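Side-chain contacts in putative metal-dependent isothiocyanate hydrolase SaxA (Pectobacterium carotovorum, PDB 6BRM), which probably hydrolyses isothiocyanates, using a pair of zinc ions bound in a metallo-beta-lactamase fold: residues B[72-75]-B[76-79]; B[89-92]-B[93-96]; B[250-253]-B[254-257]; B[234-237]-B[238-241]; B[201-204]-B[205-209]. All coordinates share one frame; numbering follows the deposited sequence.

Contact 1 of 5, residues B[72-75]-B[76-79]; sequences HWDE and AAQQ. With ZN (zinc ion), chain M.
Gln-78 lies across one face of the Trp-73 indole, its chain running obliquely over the ring. Its CB starts beside Glu-75 O, and CG, turned next to its own backbone N (chi1 -68°), sits over the rim of the indole, 3.5 Å from Trp-73 CE2. CD follows above the pyrrole side, with Trp-73 NE1 as its nearest ring atom, and both CG and CD also lie against Asp-74 O. The amide plane is tilted 35° to the ring. At the tip NE2, still over the ring face, gives a weak hydrogen bond to Trp-73 O (3.2 Å, N-H...O 128°), while OE1 lies near the carboxylate of Glu-75, whose side chain crosses that of Gln-78 at about a right angle. Just upstream is the HxHxDH zinc motif of the metallo-beta-lactamase superfamily, which ends at His-72: His-72 NE2 binds a zinc ion at 2.2 Å together with Asp-71, Asp-164, His-221 and two waters, and His-72 ND1 is held by Asp-23. The chain then turns directly into helix 75-80, with Asp-74 as its N-cap. Asp-74 OD1 accepts from Ala-77 N at 2.9 Å, the donor approaching from above the carboxylate plane. This buried carboxylate has further partners: OD1 takes Leu-26 N, and OD2 takes Ala-27 N and Trp-32 NE1, tying the helix start to the segment around Leu-26. Ala-77 CB meets the benzo part of the indole at 4.1 Å from Trp-73 CZ3, and Phe-103 meets the same ring from elsewhere in the chain.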
loop_
_atom_site.group_PDB
_atom_site.type_symbol
_atom_site.label_atom_id
_atom_site.label_comp_id
_atom_site.label_asym_id
_atom_site.label_seq_id
_atom_site.Cartn_x
_atom_site.Cartn_y
_atom_site.Cartn_z
ATOM N N HIS B 72 8.787 19.306 5.494
ATOM C CA HIS B 72 8.804 18.549 6.754
ATOM C C HIS B 72 10.169 18.521 7.465
ATOM O O HIS B 72 10.265 18.014 8.578
ATOM C CB HIS B 72 8.368 17.108 6.475
ATOM C CG HIS B 72 7.032 17.003 5.817
ATOM N ND1 HIS B 72 5.884 16.697 6.513
ATOM C CD2 HIS B 72 6.655 17.182 4.529
ATOM C CE1 HIS B 72 4.857 16.685 5.682
ATOM N NE2 HIS B 72 5.299 16.976 4.470
ATOM N N TRP B 73 11.206 19.070 6.830
ATOM C CA TRP B 73 12.589 18.965 7.298
ATOM C C TRP B 73 13.456 19.849 6.393
ATOM O O TRP B 73 14.081 19.363 5.440
ATOM C CB TRP B 73 13.058 17.501 7.263
ATOM C CG TRP B 73 14.463 17.253 7.741
ATOM C CD1 TRP B 73 15.494 16.731 7.013
ATOM C CD2 TRP B 73 14.982 17.497 9.054
ATOM N NE1 TRP B 73 16.622 16.641 7.788
ATOM C CE2 TRP B 73 16.337 17.102 9.045
ATOM C CE3 TRP B 73 14.435 18.014 10.237
ATOM C CZ2 TRP B 73 17.157 17.206 10.176
ATOM C CZ3 TRP B 73 15.250 18.120 11.365
ATOM C CH2 TRP B 73 16.595 17.716 11.324
ATOM N N ASP B 74 13.458 21.151 6.686
ATOM C CA ASP B 74 14.179 22.150 5.872
ATOM C C ASP B 74 15.584 22.421 6.398
ATOM O O ASP B 74 15.947 21.958 7.482
ATOM C CB ASP B 74 13.377 23.463 5.747
ATOM C CG ASP B 74 13.118 24.158 7.086
ATOM O OD1 ASP B 74 13.608 23.708 8.144
ATOM O OD2 ASP B 74 12.399 25.173 7.075
ATOM N N GLU B 75 16.360 23.177 5.622
ATOM C CA GLU B 75 17.734 23.553 5.992
ATOM C C GLU B 75 17.782 24.319 7.321
ATOM O O GLU B 75 18.688 24.100 8.121
ATOM C CB GLU B 75 18.393 24.378 4.871
ATOM C CG GLU B 75 19.916 24.506 4.961
ATOM C CD GLU B 75 20.668 23.234 4.579
ATOM O OE1 GLU B 75 20.329 22.609 3.546
ATOM O OE2 GLU B 75 21.622 22.865 5.304
ATOM N N ALA B 76 16.805 25.197 7.557
ATOM C CA ALA B 76 16.698 25.940 8.827
ATOM C C ALA B 76 16.615 25.024 10.054
ATOM O O ALA B 76 17.269 25.277 11.067
ATOM C CB ALA B 76 15.495 26.873 8.795
ATOM N N ALA B 77 15.808 23.969 9.948
ATOM C CA ALA B 77 15.690 22.952 10.998
ATOM C C ALA B 77 16.951 22.092 11.114
ATOM O O ALA B 77 17.340 21.710 12.219
ATOM C CB ALA B 77 14.474 22.071 10.746
ATOM N N GLN B 78 17.581 21.788 9.978
ATOM C CA GLN B 78 18.852 21.042 9.956
ATOM C C GLN B 78 19.997 21.791 10.650
ATOM O O GLN B 78 20.932 21.164 11.154
ATOM C CB GLN B 78 19.251 20.690 8.515
ATOM C CG GLN B 78 18.327 19.676 7.854
ATOM C CD GLN B 78 18.413 19.683 6.339
ATOM O OE1 GLN B 78 19.463 19.966 5.765
ATOM N NE2 GLN B 78 17.301 19.367 5.682
ATOM N N GLN B 79 19.923 23.122 10.663
ATOM C CA GLN B 79 20.859 23.959 11.413
ATOM C C GLN B 79 20.413 24.126 12.866
ATOM O O GLN B 79 21.197 23.893 13.789
ATOM C CB GLN B 79 20.988 25.341 10.759
ATOM C CG GLN B 79 21.516 25.322 9.329
ATOM C CD GLN B 79 21.449 26.684 8.659
ATOM O OE1 GLN B 79 20.866 26.832 7.583
ATOM N NE2 GLN B 79 22.045 27.689 9.296
HETATM ZN ZN ZN M . 4.274 17.579 2.626
HETATM O O HOH W 1 5.996 17.268 1.283
HETATM O O HOH W 2 3.233 17.939 0.721
#

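Contact 2 of 5, residues B[89-92]-B[93-96]; sequences TQDE and KDAA
Asp-91 O receives Ala-95 N (3.2 Å) and Glu-92 O receives Ala-96 N (2.9 Å), the first bonds of a helical turn that begins as the chain leaves strand 87-89. Asp-91 is the N-cap of helix 92-100. Its CG is turned between the backbone N and carbonyl carbon (chi1 58°), which brings OD1 round to the start of the helix, where Asp-91 OD1 accepts a nearly straight but weak bond from Asp-94 N at 3.3 Å. Lys-93 lies alongside Asp-91 and points the same way. Lys-93 offers its aliphatic CG to Asp-91 OD1 at 3.4 Å, while its ammonium stays too far from the carboxylate to pair with it. Asp-94 reaches back toward the loop. Asp-94 OD2 is met by Gln-90 NE2 at 3.0 Å, almost in line with the C-O bond and in the plane of the glutamine amide. Asp-91 OD1 also lies 3.4 Å from Asp-94 OD2, so two carboxylates meet with their planes 45° apart. The amide donor and the helix N-terminus would be expected to ease that repulsion. Gln-90 also gives a weak bond to Asp-145 O and packs against His-67, a zinc ligand, which puts the Gln-90 side chain about 9 Å from a zinc ion. On the strand side, Thr-89 OG1 bonds to Arg-107 O of strand 106-108 and touches Ala-95 CB at 3.5 Å.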
loop_
_atom_site.group_PDB
_atom_site.type_symbol
_atom_site.label_atom_id
_atom_site.label_comp_id
_atom_site.label_asym_id
_atom_site.label_seq_id
_atom_site.Cartn_x
_atom_site.Cartn_y
_atom_site.Cartn_z
ATOM N N THR B 89 13.711 8.214 12.484
ATOM C CA THR B 89 13.464 8.230 11.036
ATOM C C THR B 89 12.619 7.049 10.560
ATOM O O THR B 89 12.455 6.051 11.259
ATOM C CB THR B 89 14.774 8.245 10.228
ATOM O OG1 THR B 89 15.497 7.027 10.448
ATOM C CG2 THR B 89 15.634 9.438 10.623
ATOM N N GLN B 90 12.109 7.197 9.343
ATOM C CA GLN B 90 11.219 6.234 8.687
ATOM C C GLN B 90 11.937 4.956 8.241
ATOM O O GLN B 90 11.403 3.858 8.408
ATOM C CB GLN B 90 10.578 6.925 7.475
ATOM C CG GLN B 90 9.798 6.048 6.505
ATOM C CD GLN B 90 9.318 6.820 5.285
ATOM O OE1 GLN B 90 8.240 6.550 4.760
ATOM N NE2 GLN B 90 10.115 7.783 4.830
ATOM N N ASP B 91 13.122 5.108 7.647
ATOM C CA ASP B 91 13.877 3.974 7.089
ATOM C C ASP B 91 15.384 4.267 7.016
ATOM O O ASP B 91 15.827 5.345 7.425
ATOM C CB ASP B 91 13.294 3.567 5.718
ATOM C CG ASP B 91 13.304 4.703 4.687
ATOM O OD1 ASP B 91 14.042 5.702 4.856
ATOM O OD2 ASP B 91 12.562 4.585 3.686
ATOM N N GLU B 92 16.157 3.304 6.510
ATOM C CA GLU B 92 17.625 3.416 6.463
ATOM C C GLU B 92 18.168 4.573 5.622
ATOM O O GLU B 92 19.141 5.210 6.028
ATOM C CB GLU B 92 18.262 2.098 5.984
ATOM C CG GLU B 92 18.261 0.977 7.022
ATOM C CD GLU B 92 19.227 1.204 8.180
ATOM O OE1 GLU B 92 18.911 0.761 9.306
ATOM O OE2 GLU B 92 20.298 1.818 7.979
ATOM N N LYS B 93 17.564 4.841 4.461
ATOM C CA LYS B 93 18.072 5.904 3.570
ATOM C C LYS B 93 17.908 7.310 4.166
ATOM O O LYS B 93 18.821 8.131 4.064
ATOM C CB LYS B 93 17.485 5.824 2.150
ATOM C CG LYS B 93 15.974 5.975 2.023
ATOM C CD LYS B 93 15.566 6.832 0.828
ATOM C CE LYS B 93 16.003 6.227 -0.498
ATOM N NZ LYS B 93 15.328 6.892 -1.647
ATOM N N ASP B 94 16.772 7.563 4.816
ATOM C CA ASP B 94 16.535 8.840 5.498
ATOM C C ASP B 94 17.443 8.994 6.722
ATOM O O ASP B 94 17.885 10.101 7.024
ATOM C CB ASP B 94 15.060 8.987 5.911
ATOM C CG ASP B 94 14.119 9.177 4.721
ATOM O OD1 ASP B 94 14.567 9.609 3.635
ATOM O OD2 ASP B 94 12.910 8.908 4.882
ATOM N N ALA B 95 17.720 7.888 7.416
ATOM C CA ALA B 95 18.681 7.890 8.521
ATOM C C ALA B 95 20.076 8.269 8.037
ATOM O O ALA B 95 20.730 9.122 8.641
ATOM C CB ALA B 95 18.717 6.534 9.206
ATOM N N ALA B 96 20.515 7.640 6.944
ATOM C CA ALA B 96 21.817 7.928 6.327
ATOM C C ALA B 96 21.953 9.389 5.903
ATOM O O ALA B 96 22.992 10.005 6.135
ATOM C CB ALA B 96 22.051 7.017 5.129
#

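Contact 3 of 5, residues B[250-253]-B[254-257]; sequences IPAD and GETM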
loop_
_atom_site.group_PDB
_atom_site.type_symbol
_atom_site.label_atom_id
_atom_site.label_comp_id
_atom_site.label_asym_id
_atom_site.label_seq_id
_atom_site.Cartn_x
_atom_site.Cartn_y
_atom_site.Cartn_z
ATOM N N ILE B 250 -9.974 22.215 13.033
ATOM C CA ILE B 250 -9.117 22.926 12.082
ATOM C C ILE B 250 -8.370 24.016 12.859
ATOM O O ILE B 250 -8.777 25.181 12.857
ATOM C CB ILE B 250 -9.918 23.532 10.898
ATOM C CG1 ILE B 250 -10.976 22.550 10.375
ATOM C CG2 ILE B 250 -8.970 23.906 9.767
ATOM C CD1 ILE B 250 -11.898 23.139 9.330
ATOM N N PRO B 251 -7.265 23.640 13.530
ATOM C CA PRO B 251 -6.617 24.551 14.467
ATOM C C PRO B 251 -5.813 25.652 13.782
ATOM O O PRO B 251 -5.296 25.456 12.675
ATOM C CB PRO B 251 -5.671 23.626 15.228
ATOM C CG PRO B 251 -5.246 22.642 14.193
ATOM C CD PRO B 251 -6.460 22.420 13.327
ATOM N N ALA B 252 -5.703 26.791 14.461
ATOM C CA ALA B 252 -4.816 27.869 14.033
ATOM C C ALA B 252 -3.368 27.474 14.303
ATOM O O ALA B 252 -3.102 26.497 15.007
ATOM C CB ALA B 252 -5.158 29.160 14.766
ATOM N N ASP B 253 -2.437 28.231 13.729
ATOM C CA ASP B 253 -1.017 28.054 14.022
ATOM C C ASP B 253 -0.751 28.502 15.456
ATOM O O ASP B 253 -1.003 29.657 15.802
ATOM C CB ASP B 253 -0.156 28.852 13.037
ATOM C CG ASP B 253 -0.109 28.222 11.653
ATOM O OD1 ASP B 253 -0.994 27.404 11.322
ATOM O OD2 ASP B 253 0.822 28.547 10.893
ATOM N N GLY B 254 -0.272 27.571 16.285
ATOM C CA GLY B 254 -0.029 27.817 17.712
ATOM C C GLY B 254 -1.100 27.310 18.671
ATOM O O GLY B 254 -0.871 27.296 19.884
ATOM N N GLU B 255 -2.259 26.893 18.151
ATOM C CA GLU B 255 -3.352 26.388 18.995
ATOM C C GLU B 255 -3.067 24.967 19.493
ATOM O O GLU B 255 -2.688 24.095 18.708
ATOM C CB GLU B 255 -4.687 26.404 18.239
ATOM C CG GLU B 255 -5.906 26.368 19.155
ATOM C CD GLU B 255 -7.194 26.022 18.433
ATOM O OE1 GLU B 255 -8.012 25.279 19.016
ATOM O OE2 GLU B 255 -7.394 26.486 17.288
ATOM N N THR B 256 -3.262 24.750 20.795
ATOM C CA THR B 256 -3.084 23.440 21.424
ATOM C C THR B 256 -4.448 22.811 21.723
ATOM O O THR B 256 -5.328 23.481 22.265
ATOM C CB THR B 256 -2.289 23.562 22.739
ATOM O OG1 THR B 256 -1.056 24.249 22.495
ATOM C CG2 THR B 256 -1.987 22.187 23.334
ATOM N N MET B 257 -4.620 21.538 21.364
ATOM C CA MET B 257 -5.839 20.785 21.685
ATOM C C MET B 257 -5.541 19.703 22.710
ATOM O O MET B 257 -4.608 18.914 22.530
ATOM C CB MET B 257 -6.424 20.112 20.448
ATOM C CG MET B 257 -6.762 21.034 19.293
ATOM S SD MET B 257 -5.671 20.769 17.884
ATOM C CE MET B 257 -6.901 20.583 16.599
#
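Pro-251 and Met-257 cross at about a right angle at the base of a type II beta turn, Ala-252 to Glu-255, in the loop linking strand 248-249 to strand 256-258. The methionine chain leaves with CG beside its backbone N and bends twice further out (chi2 112°), which carries CE onto the proline ring. Met-257 CE lies 3.6 Å from both Pro-251 CB and Pro-251 CG, while Met-257 SD lies 3.9 Å from Pro-251 CB. The pair is buried, and Met-257 also packs on Val-218 of strand 216-220. Nearer the turn, Glu-255 reaches back toward the first segment. Its chain is extended, with CG anti to N (chi1 -160°), so that the carboxylate comes to the backbone before the turn: Glu-255 OE2 accepts a weak bond from Ala-252 N at 3.3 Å and lies 3.5 Å from Pro-251 CA. The main chain pairs in the other direction, Glu-255 N to Ala-252 O at 3.3 Å, with the donor well above the carbonyl plane. The two bonds thus join the same two residues, one by main chain alone and one by the carboxylate. At the turn itself, Gly-254 has the positive phi of the third position of a type II turn, where a CB would collide with Asp-253 O. Asp-253 turns its side chain away from the second segment, and its polar end is engaged by Arg-232 of helix 232-241 in a salt bridge. Main-chain bonds from Gly-254 and Glu-255 to Gln-5, and from Met-257 to Leu-3, lay the chain along strand 2-7, and Thr-256 OG1 hydrogen-bonds Thr-4 OG1.

Contact 4 of 5, residues B[234-237]-B[238-241]; sequences ELRE and FSLE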
loop_
_atom_site.group_PDB
_atom_site.type_symbol
_atom_site.label_atom_id
_atom_site.label_comp_id
_atom_site.label_asym_id
_atom_site.label_seq_id
_atom_site.Cartn_x
_atom_site.Cartn_y
_atom_site.Cartn_z
ATOM N N GLU B 234 -12.395 27.051 3.387
ATOM C CA GLU B 234 -13.045 26.095 2.485
ATOM C C GLU B 234 -13.388 24.775 3.184
ATOM O O GLU B 234 -14.467 24.227 2.959
ATOM C CB GLU B 234 -12.174 25.810 1.252
ATOM C CG GLU B 234 -12.950 25.183 0.094
ATOM C CD GLU B 234 -12.077 24.516 -0.960
ATOM O OE1 GLU B 234 -10.851 24.761 -0.998
ATOM O OE2 GLU B 234 -12.634 23.737 -1.766
ATOM N N LEU B 235 -12.469 24.267 4.007
ATOM C CA LEU B 235 -12.675 22.999 4.723
ATOM C C LEU B 235 -13.762 23.104 5.795
ATOM O O LEU B 235 -14.524 22.155 5.994
ATOM C CB LEU B 235 -11.370 22.507 5.363
ATOM C CG LEU B 235 -11.387 21.105 5.995
ATOM C CD1 LEU B 235 -11.573 20.025 4.940
ATOM C CD2 LEU B 235 -10.116 20.858 6.793
ATOM N N ARG B 236 -13.813 24.241 6.490
ATOM C CA ARG B 236 -14.897 24.524 7.432
ATOM C C ARG B 236 -16.241 24.633 6.705
ATOM O O ARG B 236 -17.241 24.081 7.163
ATOM C CB ARG B 236 -14.611 25.802 8.225
ATOM C CG ARG B 236 -15.635 26.108 9.315
ATOM C CD ARG B 236 -14.968 26.640 10.575
ATOM N NE ARG B 236 -14.252 25.584 11.298
ATOM C CZ ARG B 236 -13.319 25.774 12.237
ATOM N NH1 ARG B 236 -12.937 26.999 12.611
ATOM N NH2 ARG B 236 -12.751 24.717 12.811
ATOM N N GLU B 237 -16.247 25.331 5.567
ATOM C CA GLU B 237 -17.434 25.431 4.699
ATOM C C GLU B 237 -17.890 24.057 4.177
ATOM O O GLU B 237 -19.091 23.806 4.048
ATOM C CB GLU B 237 -17.151 26.386 3.529
ATOM C CG GLU B 237 -18.353 26.730 2.653
ATOM C CD GLU B 237 -18.020 27.699 1.527
ATOM O OE1 GLU B 237 -18.895 27.922 0.663
ATOM O OE2 GLU B 237 -16.892 28.241 1.493
ATOM N N PHE B 238 -16.930 23.182 3.881
ATOM C CA PHE B 238 -17.211 21.796 3.497
ATOM C C PHE B 238 -17.752 20.963 4.663
ATOM O O PHE B 238 -18.630 20.122 4.464
ATOM C CB PHE B 238 -15.944 21.137 2.937
ATOM C CG PHE B 238 -16.175 19.772 2.348
ATOM C CD1 PHE B 238 -16.653 19.634 1.049
ATOM C CD2 PHE B 238 -15.904 18.622 3.088
ATOM C CE1 PHE B 238 -16.861 18.376 0.498
ATOM C CE2 PHE B 238 -16.111 17.362 2.544
ATOM C CZ PHE B 238 -16.590 17.239 1.247
ATOM N N SER B 239 -17.216 21.183 5.865
ATOM C CA SER B 239 -17.639 20.440 7.062
ATOM C C SER B 239 -19.056 20.808 7.516
ATOM O O SER B 239 -19.828 19.933 7.908
ATOM C CB SER B 239 -16.646 20.647 8.212
ATOM O OG SER B 239 -16.681 21.976 8.697
ATOM N N LEU B 240 -19.381 22.101 7.465
ATOM C CA LEU B 240 -20.745 22.587 7.734
ATOM C C LEU B 240 -21.775 22.013 6.757
ATOM O O LEU B 240 -22.916 21.748 7.137
ATOM C CB LEU B 240 -20.793 24.120 7.672
ATOM C CG LEU B 240 -20.048 24.877 8.778
ATOM C CD1 LEU B 240 -19.672 26.282 8.326
ATOM C CD2 LEU B 240 -20.872 24.926 10.059
ATOM N N GLU B 241 -21.354 21.829 5.506
ATOM C CA GLU B 241 -22.219 21.329 4.434
ATOM C C GLU B 241 -22.712 19.900 4.681
ATOM O O GLU B 241 -23.899 19.620 4.522
ATOM C CB GLU B 241 -21.473 21.402 3.097
ATOM C CG GLU B 241 -22.342 21.221 1.862
ATOM C CD GLU B 241 -21.605 21.568 0.579
ATOM O OE1 GLU B 241 -20.359 21.429 0.537
ATOM O OE2 GLU B 241 -22.276 21.981 -0.392
HETATM O O HOH W 3 -14.928 22.735 11.554
#
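Phe-238 N bonds to Glu-234 O at 2.8 Å, the regular i to i+4 step of helix 232-241. Its CB lies against the carbonyls of Glu-234 and Leu-235, while CG, opposite the backbone N (chi1 -172°), takes the ring away from the first segment toward His-242, whose ring it meets. Ser-239 comes next. Its N goes to Leu-235 O, and Ser-239 OG, turned between N and the carbonyl carbon (chi1 68°), folds back to donate to Arg-236 O at 2.7 Å. Leu-240 N also donates to Arg-236 O (2.9 Å), and both donors arrive from one face of the carbonyl plane, so this oxygen has two partners. Ser-239 OG also meets a water that donates to it weakly. That water lies at the edge of the Arg-236 guanidinium, in its plane, and accepts from Arg-236 NE at 2.9 Å, bridging the two side chains one turn apart. Leu-240 runs obliquely across Arg-236, with Leu-240 CD1 4.2 Å from Arg-236 CG. Glu-241 closes the segment with a weak bond from Glu-241 N to Glu-237 O at 3.3 Å. The helix is the crossover of a beta-alpha-beta unit between the parallel strands 216-220 and 248-249. Leu-235 packs on Ile-250 and Met-222, Arg-236 also lies on Ile-250, and Glu-234 forms a salt bridge with Lys-202, near the start of helix 203-211.

Contact 5 of 5, residues B[201-204]-B[205-209]; sequences GKED and TLRTL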
loop_
_atom_site.group_PDB
_atom_site.type_symbol
_atom_site.label_atom_id
_atom_site.label_comp_id
_atom_site.label_asym_id
_atom_site.label_seq_id
_atom_site.Cartn_x
_atom_site.Cartn_y
_atom_site.Cartn_z
ATOM N N GLY B 201 -7.251 15.815 0.904
ATOM C CA GLY B 201 -8.017 17.048 0.745
ATOM C C GLY B 201 -9.267 17.058 1.598
ATOM O O GLY B 201 -9.320 16.413 2.648
ATOM N N LYS B 202 -10.271 17.804 1.142
ATOM C CA LYS B 202 -11.555 17.900 1.841
ATOM C C LYS B 202 -12.360 16.599 1.744
ATOM O O LYS B 202 -12.914 16.154 2.749
ATOM C CB LYS B 202 -12.377 19.107 1.347
ATOM C CG LYS B 202 -12.894 19.031 -0.086
ATOM C CD LYS B 202 -13.330 20.401 -0.595
ATOM C CE LYS B 202 -13.941 20.316 -1.986
ATOM N NZ LYS B 202 -14.364 21.647 -2.497
ATOM N N GLU B 203 -12.406 15.990 0.554
ATOM C CA GLU B 203 -13.139 14.724 0.335
ATOM C C GLU B 203 -12.704 13.606 1.282
ATOM O O GLU B 203 -13.534 12.839 1.770
ATOM C CB GLU B 203 -12.983 14.233 -1.113
ATOM C CG GLU B 203 -13.849 14.963 -2.131
ATOM C CD GLU B 203 -13.842 14.289 -3.497
ATOM O OE1 GLU B 203 -13.389 14.926 -4.475
ATOM O OE2 GLU B 203 -14.281 13.120 -3.592
ATOM N N ASP B 204 -11.399 13.534 1.541
ATOM C CA ASP B 204 -10.822 12.497 2.395
ATOM C C ASP B 204 -11.172 12.671 3.878
ATOM O O ASP B 204 -11.069 11.720 4.644
ATOM C CB ASP B 204 -9.305 12.434 2.201
ATOM C CG ASP B 204 -8.908 12.054 0.777
ATOM O OD1 ASP B 204 -9.678 12.344 -0.160
ATOM O OD2 ASP B 204 -7.821 11.474 0.585
ATOM N N THR B 205 -11.578 13.877 4.276
ATOM C CA THR B 205 -12.127 14.128 5.616
ATOM C C THR B 205 -13.458 13.395 5.838
ATOM O O THR B 205 -13.666 12.795 6.892
ATOM C CB THR B 205 -12.339 15.642 5.862
ATOM O OG1 THR B 205 -11.090 16.332 5.733
ATOM C CG2 THR B 205 -12.907 15.908 7.243
ATOM N N LEU B 206 -14.353 13.463 4.852
ATOM C CA LEU B 206 -15.667 12.814 4.938
ATOM C C LEU B 206 -15.580 11.285 4.842
ATOM O O LEU B 206 -16.214 10.580 5.633
ATOM C CB LEU B 206 -16.599 13.350 3.842
ATOM C CG LEU B 206 -18.085 12.974 3.903
ATOM C CD1 LEU B 206 -18.757 13.524 5.153
ATOM C CD2 LEU B 206 -18.796 13.481 2.657
ATOM N N ARG B 207 -14.799 10.789 3.884
ATOM C CA ARG B 207 -14.637 9.349 3.659
ATOM C C ARG B 207 -14.074 8.586 4.868
ATOM O O ARG B 207 -14.415 7.418 5.073
ATOM C CB ARG B 207 -13.759 9.110 2.426
ATOM C CG ARG B 207 -14.490 9.324 1.109
ATOM C CD ARG B 207 -13.533 9.553 -0.050
ATOM N NE ARG B 207 -14.205 9.429 -1.342
ATOM C CZ ARG B 207 -15.050 10.328 -1.838
ATOM N NH1 ARG B 207 -15.338 11.425 -1.152
ATOM N NH2 ARG B 207 -15.611 10.127 -3.023
ATOM N N THR B 208 -13.220 9.243 5.654
ATOM C CA THR B 208 -12.723 8.683 6.925
ATOM C C THR B 208 -13.816 8.589 7.982
ATOM O O THR B 208 -13.963 7.561 8.645
ATOM C CB THR B 208 -11.613 9.553 7.552
ATOM O OG1 THR B 208 -12.040 10.918 7.623
ATOM C CG2 THR B 208 -10.361 9.474 6.753
ATOM N N LEU B 209 -14.567 9.678 8.130
ATOM C CA LEU B 209 -15.581 9.795 9.180
ATOM C C LEU B 209 -16.785 8.871 8.924
ATOM O O LEU B 209 -17.458 8.462 9.865
ATOM C CB LEU B 209 -16.026 11.261 9.342
ATOM C CG LEU B 209 -16.211 11.786 10.770
ATOM C CD1 LEU B 209 -14.902 11.775 11.550
ATOM C CD2 LEU B 209 -16.794 13.191 10.731
#
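Asp-204 O receives a weak bond from Thr-208 N at 3.4 Å near the start of helix 203-211, and also meets Thr-208 CG2. Glu-203 works at both ends. Glu-203 O accepts Arg-207 N in a nearly straight bond (3.2 Å, 170°), and a weak bond comes from Leu-206 N. Its extended side chain runs beside Arg-207, in the same direction. In one of the two conformers deposited for Arg-207, Glu-203 OE2 lies over a face of the guanidinium, 3.2 Å from Arg-207 NH1. This is a salt bridge through charge alone, with no N-H aimed at the oxygen, and the second conformer leaves it tentative. Thr-205 N bonds to Lys-202 O at 3.0 Å from above the carbonyl plane, and Thr-205 CB rests on the same oxygen. One turn on, Thr-208 OG1 donates to Thr-205 O at 2.6 Å. Thr-205 also packs on Leu-235 of helix 232-241 and on Ile-248 of strand 248-249, Thr-208 and Leu-209 touch Ile-217 of strand 216-220, and Arg-207 reaches Ala-135 of the second subunit.

In the fold
Along the chain the order is contact 1, contact 2, contact 5, contact 4, contact 3. Contacts 1 and 2, with centres about 16 Å apart, start helices 75-80 and 92-100 after strands 62-64 and 87-89, parallel neighbours in one seven-stranded sheet. Contacts 4 and 5, about 11 Å apart between centres, lie beyond the chain's centre from them and touch directly: helices 203-211 and 232-241 precede and follow strand 216-220 of the other sheet. Contact 3 joins the two sheets, leading from strand 248-249 to strand 256-258, and touches contact 4 through Ile-250. The zinc ion bound at contact 1 is also held by His-221, just after strand 216-220, so both halves supply metal ligands.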